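Local coordinates for protein gene activator AphA (Vibrio cholerae, PDB 1YG2) that activates virulence gene expression as a transcription factor of the winged-helix superfamily, and probably binds DNA through its N-terminal domain, at residues A[5-9]-A[78-82]; A[11-17]-A[68-72]; A[28-32]-A[150-154]; A[118-123]-A[164-169]. All coordinates share one frame; numbering follows the deposited sequence.

Contact 1: residues A[5-9]-A[78-82]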
loop_
_atom_site.group_PDB
_atom_site.type_symbol
_atom_site.label_atom_id
_atom_site.label_comp_id
_atom_site.label_asym_id
_atom_site.label_seq_id
_atom_site.Cartn_x
_atom_site.Cartn_y
_atom_site.Cartn_z
ATOM N N HIS A 5 -9.220 14.870 -8.237
ATOM C CA HIS A 5 -9.713 14.042 -9.338
ATOM C C HIS A 5 -10.830 13.134 -8.839
ATOM O O HIS A 5 -11.767 12.815 -9.570
ATOM C CB HIS A 5 -8.585 13.214 -9.947
ATOM C CG HIS A 5 -7.407 14.031 -10.354
ATOM N ND1 HIS A 5 -6.268 14.132 -9.578
ATOM C CD2 HIS A 5 -7.221 14.866 -11.404
ATOM C CE1 HIS A 5 -5.439 14.996 -10.130
ATOM N NE2 HIS A 5 -5.995 15.458 -11.241
ATOM N N VAL A 6 -10.728 12.721 -7.587
ATOM C CA VAL A 6 -11.751 11.873 -6.998
ATOM C C VAL A 6 -13.043 12.686 -6.953
ATOM O O VAL A 6 -14.121 12.164 -7.210
ATOM C CB VAL A 6 -11.340 11.429 -5.584
ATOM C CG1 VAL A 6 -12.513 10.724 -4.887
ATOM C CG2 VAL A 6 -10.125 10.494 -5.683
ATOM N N ILE A 7 -12.918 13.977 -6.655
ATOM C CA ILE A 7 -14.065 14.877 -6.596
ATOM C C ILE A 7 -14.567 15.204 -8.005
ATOM O O ILE A 7 -15.777 15.238 -8.250
ATOM C CB ILE A 7 -13.692 16.173 -5.872
ATOM C CG1 ILE A 7 -13.309 15.851 -4.425
ATOM C CG2 ILE A 7 -14.849 17.151 -5.920
ATOM C CD1 ILE A 7 -12.652 17.014 -3.698
ATOM N N LEU A 8 -13.653 15.439 -8.937
ATOM C CA LEU A 8 -14.065 15.737 -10.305
ATOM C C LEU A 8 -14.870 14.580 -10.897
ATOM O O LEU A 8 -15.817 14.786 -11.661
ATOM C CB LEU A 8 -12.840 16.027 -11.179
ATOM C CG LEU A 8 -12.107 17.356 -10.918
ATOM C CD1 LEU A 8 -10.961 17.545 -11.903
ATOM C CD2 LEU A 8 -13.083 18.497 -11.084
ATOM N N THR A 9 -14.490 13.357 -10.545
ATOM C CA THR A 9 -15.176 12.167 -11.047
ATOM C C THR A 9 -16.647 12.208 -10.662
ATOM O O THR A 9 -17.531 11.934 -11.473
ATOM C CB THR A 9 -14.560 10.888 -10.464
ATOM O OG1 THR A 9 -13.162 10.855 -10.770
ATOM C CG2 THR A 9 -15.246 9.652 -11.044
ATOM N N ALA A 78 -8.748 18.352 -16.974
ATOM C CA ALA A 78 -7.815 17.859 -15.960
ATOM C C ALA A 78 -8.111 16.404 -15.579
ATOM O O ALA A 78 -7.192 15.624 -15.323
ATOM C CB ALA A 78 -7.876 18.746 -14.706
ATOM N N LEU A 79 -9.393 16.051 -15.532
ATOM C CA LEU A 79 -9.791 14.686 -15.189
ATOM C C LEU A 79 -9.284 13.748 -16.285
ATOM O O LEU A 79 -8.741 12.683 -16.002
ATOM C CB LEU A 79 -11.321 14.582 -15.065
ATOM C CG LEU A 79 -11.915 13.226 -14.668
ATOM C CD1 LEU A 79 -11.448 12.835 -13.264
ATOM C CD2 LEU A 79 -13.436 13.305 -14.721
ATOM N N GLY A 80 -9.459 14.154 -17.540
ATOM C CA GLY A 80 -9.002 13.337 -18.652
ATOM C C GLY A 80 -7.494 13.164 -18.658
ATOM O O GLY A 80 -6.994 12.075 -18.905
ATOM N N GLU A 81 -6.772 14.241 -18.372
ATOM C CA GLU A 81 -5.314 14.231 -18.345
ATOM C C GLU A 81 -4.819 13.301 -17.249
ATOM O O GLU A 81 -3.856 12.555 -17.426
ATOM C CB GLU A 81 -4.825 15.650 -18.087
ATOM C CG GLU A 81 -3.330 15.849 -18.089
ATOM C CD GLU A 81 -2.962 17.312 -17.857
ATOM O OE1 GLU A 81 -3.499 18.181 -18.583
ATOM O OE2 GLU A 81 -2.149 17.596 -16.948
ATOM N N TRP A 82 -5.486 13.359 -16.106
ATOM C CA TRP A 82 -5.141 12.516 -14.973
ATOM C C TRP A 82 -5.320 11.060 -15.379
ATOM O O TRP A 82 -4.436 10.225 -15.185
ATOM C CB TRP A 82 -6.071 12.844 -13.810
ATOM C CG TRP A 82 -6.048 11.874 -12.678
ATOM C CD1 TRP A 82 -5.023 11.656 -11.802
ATOM C CD2 TRP A 82 -7.129 11.042 -12.251
ATOM N NE1 TRP A 82 -5.406 10.742 -10.842
ATOM C CE2 TRP A 82 -6.694 10.351 -11.095
ATOM C CE3 TRP A 82 -8.427 10.821 -12.725
ATOM C CZ2 TRP A 82 -7.513 9.443 -10.413
ATOM C CZ3 TRP A 82 -9.242 9.917 -12.045
ATOM C CH2 TRP A 82 -8.780 9.242 -10.897
HETATM O O HOH W 1 -4.956 16.453 -14.066
#

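Contact 2: residues A[11-17]-A[68-72]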
loop_
_atom_site.group_PDB
_atom_site.type_symbol
_atom_site.label_atom_id
_atom_site.label_comp_id
_atom_site.label_asym_id
_atom_site.label_seq_id
_atom_site.Cartn_x
_atom_site.Cartn_y
_atom_site.Cartn_z
ATOM N N LEU A 11 -18.518 14.816 -9.975
ATOM C CA LEU A 11 -19.163 15.856 -10.762
ATOM C C LEU A 11 -19.255 15.561 -12.245
ATOM O O LEU A 11 -20.049 16.173 -12.946
ATOM C CB LEU A 11 -18.447 17.197 -10.541
ATOM C CG LEU A 11 -18.527 17.708 -9.097
ATOM C CD1 LEU A 11 -17.660 18.944 -8.919
ATOM C CD2 LEU A 11 -19.985 18.025 -8.757
ATOM N N SER A 12 -18.452 14.630 -12.736
ATOM C CA SER A 12 -18.503 14.317 -14.161
ATOM C C SER A 12 -19.799 13.623 -14.569
ATOM O O SER A 12 -20.183 13.659 -15.733
ATOM C CB SER A 12 -17.313 13.449 -14.564
ATOM O OG SER A 12 -16.112 14.180 -14.436
ATOM N N THR A 13 -20.468 12.981 -13.620
ATOM C CA THR A 13 -21.721 12.312 -13.940
ATOM C C THR A 13 -22.886 13.289 -13.769
ATOM O O THR A 13 -23.801 13.311 -14.587
ATOM C CB THR A 13 -21.941 11.076 -13.052
ATOM O OG1 THR A 13 -22.037 11.477 -11.683
ATOM C CG2 THR A 13 -20.784 10.118 -13.190
ATOM N N ARG A 14 -22.839 14.109 -12.722
ATOM C CA ARG A 14 -23.895 15.090 -12.471
ATOM C C ARG A 14 -23.466 16.162 -11.477
ATOM O O ARG A 14 -22.549 15.953 -10.682
ATOM C CB ARG A 14 -25.145 14.390 -11.928
ATOM C CG ARG A 14 -24.891 13.517 -10.702
ATOM C CD ARG A 14 -26.195 12.958 -10.129
ATOM N NE ARG A 14 -25.970 11.938 -9.102
ATOM C CZ ARG A 14 -26.928 11.415 -8.338
ATOM N NH1 ARG A 14 -28.190 11.813 -8.474
ATOM N NH2 ARG A 14 -26.627 10.489 -7.433
ATOM N N ASP A 15 -24.134 17.311 -11.520
ATOM C CA ASP A 15 -23.822 18.390 -10.591
ATOM C C ASP A 15 -24.245 17.900 -9.217
ATOM O O ASP A 15 -25.077 17.009 -9.112
ATOM C CB ASP A 15 -24.598 19.659 -10.951
ATOM C CG ASP A 15 -24.367 20.097 -12.386
ATOM O OD1 ASP A 15 -23.203 20.096 -12.832
ATOM O OD2 ASP A 15 -25.346 20.456 -13.072
ATOM N N ALA A 16 -23.673 18.466 -8.162
ATOM C CA ALA A 16 -24.033 18.040 -6.820
ATOM C C ALA A 16 -23.690 19.101 -5.796
ATOM O O ALA A 16 -22.765 19.887 -5.995
ATOM C CB ALA A 16 -23.319 16.751 -6.480
ATOM N N THR A 17 -24.441 19.116 -4.701
ATOM C CA THR A 17 -24.217 20.068 -3.625
ATOM C C THR A 17 -23.004 19.627 -2.815
ATOM O O THR A 17 -22.526 18.501 -2.959
ATOM C CB THR A 17 -25.427 20.137 -2.674
ATOM O OG1 THR A 17 -25.588 18.874 -2.018
ATOM C CG2 THR A 17 -26.695 20.453 -3.449
ATOM N N VAL A 68 -25.182 24.259 -5.591
ATOM C CA VAL A 68 -24.847 23.166 -6.498
ATOM C C VAL A 68 -23.525 23.352 -7.248
ATOM O O VAL A 68 -23.349 24.318 -7.988
ATOM C CB VAL A 68 -25.952 22.954 -7.551
ATOM C CG1 VAL A 68 -25.449 22.024 -8.641
ATOM C CG2 VAL A 68 -27.189 22.362 -6.894
ATOM N N TYR A 69 -22.601 22.416 -7.058
ATOM C CA TYR A 69 -21.319 22.484 -7.742
ATOM C C TYR A 69 -21.425 21.803 -9.096
ATOM O O TYR A 69 -22.188 20.854 -9.266
ATOM C CB TYR A 69 -20.223 21.811 -6.917
ATOM C CG TYR A 69 -19.833 22.581 -5.682
ATOM C CD1 TYR A 69 -20.418 22.302 -4.449
ATOM C CD2 TYR A 69 -18.895 23.607 -5.751
ATOM C CE1 TYR A 69 -20.076 23.028 -3.316
ATOM C CE2 TYR A 69 -18.546 24.340 -4.626
ATOM C CZ TYR A 69 -19.140 24.045 -3.410
ATOM O OH TYR A 69 -18.794 24.768 -2.286
ATOM N N SER A 70 -20.658 22.293 -10.059
ATOM C CA SER A 70 -20.670 21.731 -11.399
ATOM C C SER A 70 -19.246 21.697 -11.946
ATOM O O SER A 70 -18.454 22.597 -11.667
ATOM C CB SER A 70 -21.554 22.592 -12.301
ATOM O OG SER A 70 -21.619 22.051 -13.604
ATOM N N ILE A 71 -18.916 20.668 -12.719
ATOM C CA ILE A 71 -17.570 20.569 -13.290
ATOM C C ILE A 71 -17.461 21.482 -14.515
ATOM O O ILE A 71 -18.426 21.623 -15.268
ATOM C CB ILE A 71 -17.247 19.124 -13.716
ATOM C CG1 ILE A 71 -15.744 18.983 -13.978
ATOM C CG2 ILE A 71 -18.043 18.747 -14.967
ATOM C CD1 ILE A 71 -15.308 17.564 -14.315
ATOM N N THR A 72 -16.304 22.114 -14.709
ATOM C CA THR A 72 -16.114 22.998 -15.864
ATOM C C THR A 72 -15.308 22.277 -16.929
ATOM O O THR A 72 -14.807 21.182 -16.693
ATOM C CB THR A 72 -15.344 24.271 -15.497
ATOM O OG1 THR A 72 -14.016 23.920 -15.075
ATOM C CG2 THR A 72 -16.059 25.031 -14.387
HETATM O O HOH W 2 -21.007 18.727 -12.575
#

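Contact 3: residues A[28-32]-A[150-154]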
loop_
_atom_site.group_PDB
_atom_site.type_symbol
_atom_site.label_atom_id
_atom_site.label_comp_id
_atom_site.label_asym_id
_atom_site.label_seq_id
_atom_site.Cartn_x
_atom_site.Cartn_y
_atom_site.Cartn_z
ATOM N N SER A 28 -19.605 4.999 -0.584
ATOM C CA SER A 28 -18.820 4.225 -1.545
ATOM C C SER A 28 -17.397 4.721 -1.800
ATOM O O SER A 28 -16.479 3.914 -1.958
ATOM C CB SER A 28 -19.561 4.124 -2.884
ATOM O OG SER A 28 -19.605 5.376 -3.553
ATOM N N ILE A 29 -17.200 6.035 -1.853
ATOM C CA ILE A 29 -15.855 6.552 -2.099
ATOM C C ILE A 29 -14.931 6.173 -0.943
ATOM O O ILE A 29 -13.719 6.022 -1.124
ATOM C CB ILE A 29 -15.865 8.085 -2.314
ATOM C CG1 ILE A 29 -16.592 8.399 -3.622
ATOM C CG2 ILE A 29 -14.440 8.622 -2.371
ATOM C CD1 ILE A 29 -16.575 9.856 -4.022
ATOM N N GLY A 30 -15.510 5.995 0.241
ATOM C CA GLY A 30 -14.716 5.606 1.388
ATOM C C GLY A 30 -14.134 4.204 1.240
ATOM O O GLY A 30 -13.313 3.784 2.055
ATOM N N TYR A 31 -14.547 3.466 0.213
ATOM C CA TYR A 31 -14.011 2.117 0.011
ATOM C C TYR A 31 -12.588 2.191 -0.517
ATOM O O TYR A 31 -11.833 1.238 -0.399
ATOM C CB TYR A 31 -14.842 1.328 -1.013
ATOM C CG TYR A 31 -16.295 1.134 -0.663
ATOM C CD1 TYR A 31 -17.247 0.970 -1.668
ATOM C CD2 TYR A 31 -16.731 1.129 0.665
ATOM C CE1 TYR A 31 -18.601 0.814 -1.367
ATOM C CE2 TYR A 31 -18.090 0.973 0.982
ATOM C CZ TYR A 31 -19.015 0.819 -0.042
ATOM O OH TYR A 31 -20.354 0.705 0.245
ATOM N N PHE A 32 -12.215 3.326 -1.098
ATOM C CA PHE A 32 -10.886 3.445 -1.681
ATOM C C PHE A 32 -10.189 4.778 -1.449
ATOM O O PHE A 32 -9.005 4.923 -1.740
ATOM C CB PHE A 32 -10.984 3.177 -3.185
ATOM C CG PHE A 32 -11.743 4.233 -3.934
ATOM C CD1 PHE A 32 -11.086 5.346 -4.449
ATOM C CD2 PHE A 32 -13.116 4.135 -4.098
ATOM C CE1 PHE A 32 -11.790 6.354 -5.117
ATOM C CE2 PHE A 32 -13.832 5.132 -4.759
ATOM C CZ PHE A 32 -13.164 6.246 -5.270
ATOM N N GLU A 150 -18.469 0.367 -8.003
ATOM C CA GLU A 150 -18.372 0.530 -6.551
ATOM C C GLU A 150 -18.015 -0.815 -5.937
ATOM O O GLU A 150 -17.133 -0.919 -5.079
ATOM C CB GLU A 150 -19.708 0.993 -5.966
ATOM C CG GLU A 150 -20.251 2.286 -6.545
ATOM C CD GLU A 150 -21.595 2.663 -5.942
ATOM O OE1 GLU A 150 -22.339 1.752 -5.510
ATOM O OE2 GLU A 150 -21.918 3.868 -5.913
ATOM N N ARG A 151 -18.719 -1.844 -6.398
ATOM C CA ARG A 151 -18.507 -3.197 -5.924
ATOM C C ARG A 151 -17.041 -3.576 -6.068
ATOM O O ARG A 151 -16.436 -4.124 -5.151
ATOM C CB ARG A 151 -19.378 -4.181 -6.721
ATOM C CG ARG A 151 -19.129 -5.643 -6.351
ATOM C CD ARG A 151 -20.011 -6.618 -7.125
ATOM N NE ARG A 151 -19.572 -7.999 -6.915
ATOM C CZ ARG A 151 -18.637 -8.604 -7.636
ATOM N NH1 ARG A 151 -18.043 -7.954 -8.632
ATOM N NH2 ARG A 151 -18.268 -9.845 -7.341
ATOM N N LEU A 152 -16.458 -3.275 -7.219
ATOM C CA LEU A 152 -15.056 -3.609 -7.434
ATOM C C LEU A 152 -14.118 -2.858 -6.478
ATOM O O LEU A 152 -13.159 -3.438 -5.973
ATOM C CB LEU A 152 -14.680 -3.344 -8.896
ATOM C CG LEU A 152 -15.306 -4.323 -9.900
ATOM C CD1 LEU A 152 -15.109 -3.811 -11.320
ATOM C CD2 LEU A 152 -14.682 -5.708 -9.732
ATOM N N THR A 153 -14.383 -1.578 -6.214
ATOM C CA THR A 153 -13.517 -0.847 -5.297
ATOM C C THR A 153 -13.649 -1.456 -3.908
ATOM O O THR A 153 -12.670 -1.546 -3.170
ATOM C CB THR A 153 -13.863 0.644 -5.224
ATOM O OG1 THR A 153 -15.200 0.798 -4.747
ATOM C CG2 THR A 153 -13.708 1.291 -6.596
ATOM N N LEU A 154 -14.862 -1.878 -3.555
ATOM C CA LEU A 154 -15.079 -2.505 -2.253
ATOM C C LEU A 154 -14.271 -3.806 -2.208
ATOM O O LEU A 154 -13.567 -4.087 -1.236
ATOM C CB LEU A 154 -16.576 -2.819 -2.035
ATOM C CG LEU A 154 -16.919 -3.641 -0.781
ATOM C CD1 LEU A 154 -16.425 -2.920 0.447
ATOM C CD2 LEU A 154 -18.418 -3.859 -0.675
HETATM O O HOH W 3 -16.724 3.241 -4.819
HETATM O O HOH W 4 -10.431 -0.024 -3.190
#

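Contact 4: residues A[118-123]-A[164-169]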
loop_
_atom_site.group_PDB
_atom_site.type_symbol
_atom_site.label_atom_id
_atom_site.label_comp_id
_atom_site.label_asym_id
_atom_site.label_seq_id
_atom_site.Cartn_x
_atom_site.Cartn_y
_atom_site.Cartn_z
ATOM N N LEU A 118 -3.506 -5.027 15.203
ATOM C CA LEU A 118 -3.936 -4.612 13.871
ATOM C C LEU A 118 -4.594 -5.726 13.056
ATOM O O LEU A 118 -5.307 -5.460 12.086
ATOM C CB LEU A 118 -2.760 -4.017 13.086
ATOM C CG LEU A 118 -2.412 -2.551 13.380
ATOM C CD1 LEU A 118 -1.277 -2.103 12.477
ATOM C CD2 LEU A 118 -3.629 -1.664 13.144
ATOM N N VAL A 119 -4.358 -6.970 13.445
ATOM C CA VAL A 119 -4.962 -8.077 12.732
ATOM C C VAL A 119 -6.445 -8.121 13.077
ATOM O O VAL A 119 -7.293 -8.284 12.198
ATOM C CB VAL A 119 -4.312 -9.421 13.112
ATOM C CG1 VAL A 119 -4.995 -10.551 12.377
ATOM C CG2 VAL A 119 -2.840 -9.401 12.753
ATOM N N GLU A 120 -6.753 -7.959 14.359
ATOM C CA GLU A 120 -8.139 -7.989 14.807
ATOM C C GLU A 120 -8.949 -6.868 14.179
ATOM O O GLU A 120 -10.094 -7.072 13.777
ATOM C CB GLU A 120 -8.207 -7.915 16.333
ATOM C CG GLU A 120 -7.671 -9.167 17.017
ATOM C CD GLU A 120 -8.351 -10.445 16.532
ATOM O OE1 GLU A 120 -9.601 -10.509 16.573
ATOM O OE2 GLU A 120 -7.637 -11.384 16.115
ATOM N N GLU A 121 -8.358 -5.683 14.088
ATOM C CA GLU A 121 -9.047 -4.562 13.470
ATOM C C GLU A 121 -9.296 -4.931 12.011
ATOM O O GLU A 121 -10.402 -4.760 11.496
ATOM C CB GLU A 121 -8.187 -3.307 13.537
ATOM C CG GLU A 121 -7.937 -2.799 14.941
ATOM C CD GLU A 121 -6.875 -1.719 14.972
ATOM O OE1 GLU A 121 -7.000 -0.751 14.190
ATOM O OE2 GLU A 121 -5.917 -1.839 15.772
ATOM N N SER A 122 -8.256 -5.440 11.354
ATOM C CA SER A 122 -8.361 -5.841 9.957
ATOM C C SER A 122 -9.487 -6.848 9.807
ATOM O O SER A 122 -10.246 -6.795 8.842
ATOM C CB SER A 122 -7.052 -6.465 9.475
ATOM O OG SER A 122 -6.015 -5.509 9.455
ATOM N N ARG A 123 -9.593 -7.765 10.763
ATOM C CA ARG A 123 -10.647 -8.764 10.723
ATOM C C ARG A 123 -11.999 -8.093 10.820
ATOM O O ARG A 123 -12.931 -8.471 10.117
ATOM C CB ARG A 123 -10.487 -9.777 11.853
ATOM C CG ARG A 123 -9.391 -10.795 11.595
ATOM C CD ARG A 123 -9.642 -12.078 12.369
ATOM N NE ARG A 123 -8.832 -13.185 11.870
ATOM C CZ ARG A 123 -7.554 -13.377 12.180
ATOM N NH1 ARG A 123 -6.935 -12.539 12.996
ATOM N NH2 ARG A 123 -6.894 -14.411 11.675
ATOM N N TRP A 164 -3.400 -9.590 3.705
ATOM C CA TRP A 164 -2.535 -9.091 4.766
ATOM C C TRP A 164 -2.761 -9.843 6.086
ATOM O O TRP A 164 -1.814 -10.103 6.838
ATOM C CB TRP A 164 -2.758 -7.596 4.971
ATOM C CG TRP A 164 -1.790 -7.015 5.936
ATOM C CD1 TRP A 164 -0.549 -6.505 5.658
ATOM C CD2 TRP A 164 -1.956 -6.922 7.355
ATOM N NE1 TRP A 164 0.065 -6.101 6.821
ATOM C CE2 TRP A 164 -0.774 -6.345 7.875
ATOM C CE3 TRP A 164 -2.988 -7.273 8.236
ATOM C CZ2 TRP A 164 -0.596 -6.108 9.242
ATOM C CZ3 TRP A 164 -2.810 -7.035 9.599
ATOM C CH2 TRP A 164 -1.621 -6.457 10.087
ATOM N N ILE A 165 -4.017 -10.191 6.359
ATOM C CA ILE A 165 -4.367 -10.943 7.566
ATOM C C ILE A 165 -3.731 -12.327 7.484
ATOM O O ILE A 165 -3.188 -12.838 8.460
ATOM C CB ILE A 165 -5.890 -11.116 7.688
ATOM C CG1 ILE A 165 -6.543 -9.754 7.929
ATOM C CG2 ILE A 165 -6.205 -12.134 8.792
ATOM C CD1 ILE A 165 -8.058 -9.792 7.944
ATOM N N GLN A 166 -3.805 -12.938 6.309
ATOM C CA GLN A 166 -3.195 -14.252 6.124
ATOM C C GLN A 166 -1.695 -14.152 6.442
ATOM O O GLN A 166 -1.128 -15.017 7.108
ATOM C CB GLN A 166 -3.397 -14.711 4.681
ATOM C CG GLN A 166 -2.990 -16.139 4.409
ATOM C CD GLN A 166 -3.210 -16.544 2.953
ATOM O OE1 GLN A 166 -4.296 -16.374 2.405
ATOM N NE2 GLN A 166 -2.174 -17.087 2.328
ATOM N N TRP A 167 -1.057 -13.087 5.965
ATOM C CA TRP A 167 0.370 -12.885 6.204
ATOM C C TRP A 167 0.668 -12.646 7.685
ATOM O O TRP A 167 1.576 -13.246 8.256
ATOM C CB TRP A 167 0.882 -11.684 5.406
ATOM C CG TRP A 167 2.321 -11.421 5.664
ATOM C CD1 TRP A 167 3.371 -12.216 5.307
ATOM C CD2 TRP A 167 2.876 -10.327 6.395
ATOM N NE1 TRP A 167 4.547 -11.687 5.777
ATOM C CE2 TRP A 167 4.272 -10.525 6.454
ATOM C CE3 TRP A 167 2.328 -9.195 7.022
ATOM C CZ2 TRP A 167 5.136 -9.637 7.101
ATOM C CZ3 TRP A 167 3.183 -8.308 7.668
ATOM C CH2 TRP A 167 4.576 -8.540 7.705
ATOM N N ALA A 168 -0.096 -11.746 8.289
ATOM C CA ALA A 168 0.075 -11.404 9.695
ATOM C C ALA A 168 0.008 -12.651 10.568
ATOM O O ALA A 168 0.810 -12.810 11.493
ATOM C CB ALA A 168 -0.988 -10.410 10.105
ATOM N N ASP A 169 -0.939 -13.540 10.280
ATOM C CA ASP A 169 -1.049 -14.771 11.056
ATOM C C ASP A 169 0.213 -15.601 10.885
ATOM O O ASP A 169 0.708 -16.190 11.843
ATOM C CB ASP A 169 -2.253 -15.608 10.620
ATOM C CG ASP A 169 -3.573 -15.011 11.053
ATOM O OD1 ASP A 169 -3.594 -14.243 12.043
ATOM O OD2 ASP A 169 -4.597 -15.328 10.405
#

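Contact 1: residues A[5-9]-A[78-82]
In the winged-helix domain, His5 on helix 3-13 stacks on Trp82 of helix 73-84, the helix that follows the second wing strand. The two rings form an offset stack: the imidazole and the indole five-membered ring have centroids 3.8 Å apart and planes only 6° from parallel. His5 CB continues the overlap as a CH-pi contact over the face of the Trp82 six-membered ring, 3.5 Å from its centroid. With CG anti to the backbone N (chi1 167°), the Trp82 indole extends towards helix 3-13, where its face meets His5. A water joins the helices beside the stack, lying 3.2 Å from His5 NE2 and donating to Ala78 O, while His5 ND1 is hydrogen-bonded to Ser2 N. Past the rings, Leu79 CD1 touches both Leu8 CB, at 4.1 Å, and Thr9 OG1, at 3.6 Å. That hydroxyl is turned back on its own helix, donating to His5 O over 2.7 Å. Trp82 NE1 bonds to Glu95 of the second subunit, whose Lys99 makes a cation-pi contact with the indole. The axes of the two short segments approach to 9.9 Å, their directions 119° apart: steeply crossed helix packing within a PadR-like winged helix, at its dimer interface.

Contact 2: residues A[11-17]-A[68-72]
Ala16 and Tyr69 form the single antiparallel bridge that ties the turn after helix 3-13 to strand 69-71, one of the two wing strands of the winged-helix domain. Both backbone bonds of this hydrogen-bonded pair are present: Ala16 N reaches Tyr69 O over 3.0 Å, and Tyr69 N meets Ala16 O at 2.7 Å. The other edge of strand 69-71 pairs with strand 53-55, Ser70 with Thr54, so Ala16 adds a single bridge on the edge away from strand 53-55.

Van der Waals packing lines the helix end. Leu11 CB packs on Ile71 CB at 3.9 Å, Leu11 CD2 lies 4.2 Å from Tyr69 CB, and the Ile71 CD1 methyl rests beside Ser12 OG, a hydroxyl itself bonded to Leu8 O. Farther along, Thr17 CG2 touches Val68 CG2 at 4.0 Å; Thr17 is the N-cap of helix 18-25.

The polar side chains meet at Asp15. Ser70 OG, anti to its own backbone nitrogen (chi1 -178°), is carried across to donate to Asp15 OD1 over 2.6 Å, arriving 43° out of the carboxylate plane. A water donates to the same OD1 and to Leu11 O, and accepts from Ile71 N at 2.9 Å.

Contact 3: residues A[28-32]-A[150-154]
The Tyr31 ring is covered on both faces: Ser28 CA, from its own 3-10 turn, lies 3.4 Å above one, and Leu154 CD1 lies over the other, 4.2 Å from the ring centroid and 14° off the normal, a CH-pi contact. Thr153 OG1 sits at the ring edge, in plane, 3.7 Å from Tyr31 CD1. The Phe32 ring has Ile29 O over one face, and its CD2 approaches Thr153 CB at 3.7 Å.

Thr153 therefore wedges between two aromatic side chains. Its OG1 lies between the backbone nitrogen and carbonyl carbon (chi1 61°), within reach of Glu150 O, to which it donates over 2.6 Å; the same carbonyl also accepts from Leu154 N. A water donates to Thr153 OG1 at 2.9 Å and, weakly, to Ser28 O. A second donates to Thr153 O and, weakly, to Tyr31 O, which also accepts from Asn157 ND2. The Glu150 carboxylate packs beside Ser28, OE2 3.6 Å from Ser28 OG, while OE1 is bonded to Tyr137 OH.

The contact joins the winged-helix domain's loop after helix 18-25 to helix 145-177, with Met101 of the second subunit packing on Thr153. Direct polar bonds between the segments are absent, which implies joining mainly by packing, supplemented by two water bridges, each with one weak leg.

Contact 4: residues A[118-123]-A[164-169]
Val119 meets helix 145-177 as a knob set in a hole formed by Trp164, Ile165, Ala168 and Asp169. Its two methyl groups divide the work: CG2 presses on Ala168 CB at 3.4 Å, tighter than usual for two carbons, and also faces Trp164 CZ3, while CG1 lies 4.1 Å from Ile165 CG2. The indole comes in edge first, with Val119 CA in its plane, and Leu118 CB touches Trp164 CH2. One face of the indole carries Ala168 CB from the next turn of its own helix. Ser122 closes the row, its CB 3.7 Å from Ile165 CG1 and its OG 3.6 Å from Trp164 CZ3.

A salt bridge lies to one side of this apolar strip. Arg123 NH2 is 2.8 Å from Asp169 OD2 and 3.3 Å from OD1; both hydrogen bonds are weak, although guanidinium and carboxylate are nearly coplanar, 18° apart. Ile165 CG2 packs over one face of the guanidinium.

The next shell fixes these groups. Ser122 OG, anti to its carbonyl carbon (chi1 -66°), donates to Leu118 O over 2.7 Å, which gives the buried hydroxyl a partner in its own helix; Leu118 O is thus gripped twice, with Ser122 N on the opposite face of its plane. The Trp164 indole meets Phe96 of helix 95-101 and, edge-to-face, His89 of the second subunit.

The axes of the two short segments pass 9.9 Å apart at 152°, an antiparallel helix pair with a knob-into-hole contact, between the long C-terminal helices 108-136 and 145-177 that contact the second subunit.

Contacts 1 and 2 are neighbours in the winged-helix domain, with centres 12 Å apart: both use helix 3-13, and strand 69-71 leads directly into helix 73-84. They pack together where Ile71 CD1 approaches Leu8 O at 3.9 Å. Contact 3 joins this domain to the C-terminal helices; its centre is 17 Å from that of contact 1, and Val6 CG1 touches Ile29 CG2 at 3.8 Å. Helix 145-177 then runs on to contact 4, centred 20 Å from contact 3. Contacts 2 and 4 lie on opposite sides of the chain's centre, 39 Å apart between centres. All four reach the second subunit, and Trp167, in segment 164-169 of contact 4, bonds through NE1 to Leu152 O in segment 150-154 of the second subunit.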